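PDB 7JZI: rifin from Plasmodium falciparum, which is probably a variant surface antigen of infected red blood cells, where rifins are thought to engage host receptors, this chain being probably part of its extracellular region. Local coordinates for residues H22-K25 and I26-E29. Residues are numbered along the deposited sequence; the frame is centred on the assembly and turned at random.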
ATOM      1  N   HIS B  22      14.110 -23.960   9.848  1.00164.68           N
ATOM      2  CA  HIS B  22      12.707 -24.029  10.197  1.00170.51           C
ATOM      3  C   HIS B  22      12.114 -22.655  10.479  1.00170.64           C
ATOM      4  O   HIS B  22      10.925 -22.458  10.229  1.00167.35           O
ATOM      5  CB  HIS B  22      12.494 -25.085  11.286  1.00179.12           C
ATOM      6  CG  HIS B  22      11.064 -25.273  11.698  1.00178.45           C
ATOM      7  ND1 HIS B  22       9.998 -24.711  11.038  1.00169.91           N
ATOM      8  CD2 HIS B  22      10.507 -26.124  12.584  1.00177.69           C
ATOM      9  CE1 HIS B  22       8.868 -25.074  11.603  1.00164.22           C
ATOM     10  NE2 HIS B  22       9.150 -25.951  12.543  1.00171.69           N
ATOM     11  N   GLY B  23      12.855 -21.730  11.097  1.00178.49           N
ATOM     12  CA  GLY B  23      12.297 -20.410  11.331  1.00166.85           C
ATOM     13  C   GLY B  23      11.920 -19.678  10.059  1.00163.43           C
ATOM     14  O   GLY B  23      11.030 -18.826  10.082  1.00154.88           O
ATOM     15  N   MET B  24      12.600 -19.969   8.942  1.00168.66           N
ATOM     16  CA  MET B  24      12.224 -19.284   7.701  1.00161.44           C
ATOM     17  C   MET B  24      10.913 -19.768   7.065  1.00154.16           C
ATOM     18  O   MET B  24      10.264 -18.978   6.365  1.00153.55           O
ATOM     19  CB  MET B  24      13.346 -19.361   6.673  1.00159.64           C
ATOM     20  CG  MET B  24      13.222 -18.227   5.651  1.00156.71           C
ATOM     21  SD  MET B  24      14.641 -17.961   4.590  1.00159.94           S
ATOM     22  CE  MET B  24      13.934 -18.504   3.046  1.00150.34           C
ATOM     23  N   LYS B  25      10.546 -21.052   7.199  1.00146.53           N
ATOM     24  CA  LYS B  25       9.370 -21.553   6.473  1.00142.56           C
ATOM     25  C   LYS B  25       8.062 -20.864   6.891  1.00142.23           C
ATOM     26  O   LYS B  25       7.264 -20.452   6.027  1.00141.28           O
ATOM     27  CB  LYS B  25       9.257 -23.073   6.627  1.00139.06           C
ATOM     28  CG  LYS B  25      10.598 -23.776   6.649  1.00146.31           C
ATOM     29  CD  LYS B  25      10.445 -25.206   6.176  1.00132.84           C
ATOM     30  CE  LYS B  25      11.731 -25.964   6.325  1.00132.54           C
ATOM     31  NZ  LYS B  25      11.877 -26.553   7.651  1.00143.97           N
ATOM     32  N   ILE B  26       7.796 -20.767   8.197  1.00146.62           N
ATOM     33  CA  ILE B  26       6.586 -20.079   8.641  1.00151.31           C
ATOM     34  C   ILE B  26       6.539 -18.649   8.090  1.00145.98           C
ATOM     35  O   ILE B  26       5.472 -18.144   7.703  1.00149.25           O
ATOM     36  CB  ILE B  26       6.449 -20.166  10.179  1.00149.24           C
ATOM     37  CG1 ILE B  26       7.626 -19.541  10.939  1.00140.31           C
ATOM     38  CG2 ILE B  26       6.194 -21.610  10.674  1.00154.48           C
ATOM     39  CD1 ILE B  26       7.491 -19.815  12.498  1.00141.98           C
ATOM     40  N   VAL B  27       7.680 -17.965   8.025  1.00140.70           N
ATOM     41  CA  VAL B  27       7.586 -16.600   7.519  1.00137.16           C
ATOM     42  C   VAL B  27       7.497 -16.559   5.994  1.00128.65           C
ATOM     43  O   VAL B  27       6.961 -15.594   5.440  1.00135.46           O
ATOM     44  CB  VAL B  27       8.746 -15.717   8.028  1.00140.33           C
ATOM     45  CG1 VAL B  27       8.844 -15.729   9.564  1.00145.49           C
ATOM     46  CG2 VAL B  27      10.078 -16.099   7.413  1.00145.71           C
ATOM     47  N   ILE B  28       7.946 -17.596   5.276  1.00130.41           N
ATOM     48  CA  ILE B  28       7.605 -17.610   3.848  1.00126.71           C
ATOM     49  C   ILE B  28       6.101 -17.772   3.664  1.00133.46           C
ATOM     50  O   ILE B  28       5.513 -17.200   2.734  1.00128.58           O
ATOM     51  CB  ILE B  28       8.440 -18.617   3.017  1.00126.58           C
ATOM     52  CG1 ILE B  28       8.289 -20.111   3.354  1.00133.94           C
ATOM     53  CG2 ILE B  28       9.911 -18.227   2.992  1.00134.13           C
ATOM     54  CD1 ILE B  28       7.134 -20.829   2.649  1.00145.01           C
ATOM     55  N   GLU B  29       5.457 -18.552   4.539  1.00145.85           N
ATOM     56  CA  GLU B  29       3.996 -18.561   4.568  1.00137.73           C
ATOM     57  C   GLU B  29       3.478 -17.142   4.759  1.00133.70           C
ATOM     58  O   GLU B  29       2.524 -16.718   4.093  1.00133.49           O
ATOM     59  CB  GLU B  29       3.480 -19.474   5.686  1.00139.05           C
ATOM     60  CG  GLU B  29       4.183 -20.820   5.826  1.00157.47           C
ATOM     61  CD  GLU B  29       3.571 -21.898   4.950  1.00160.20           C
ATOM     62  OE1 GLU B  29       4.178 -22.241   3.913  1.00155.36           O
ATOM     63  OE2 GLU B  29       2.480 -22.398   5.297  1.00150.77           O
TER
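With M24 CG swung away from its own backbone N (chi1 -157°) and I28 CG2 placed beside its own backbone N, the two side chains meet one helical turn apart. The thioether bends at chi3, and its methyl CE comes to 4.0 Å from I28 CG2, the two chains crossing at about a right angle. V27 meets the same methionine nearer the backbone, its CG2 4.2 Å from M24 CG, again a nearly perpendicular approach. At the backbone level the M24–I28 pair is joined by an i-to-i+4 hydrogen bond, I28 N to M24 O at 2.9 Å, with an N-H...O angle of 149°. This bond belongs to helix 8-33, the first of the helices in this all-helical part of the rifin. Side-chain contacts place that helix against two others: M24 and I28 reach V48 of helix 43-50, with M24 also on F47, whereas I26 touches K115 and S119, and V27 touches A116, of helix 101-127. G23 O has aliphatic neighbours, I26 CG1 at 3.6 Å and V27 CG1 at 3.8 Å. The imidazole of H22, which also touches L123 of helix 101-127, approaches I26 obliquely, its CE1 4.5 Å from I26 CG2. Further along, E29 OE1 forms a salt bridge with K32 NZ, about one turn onward.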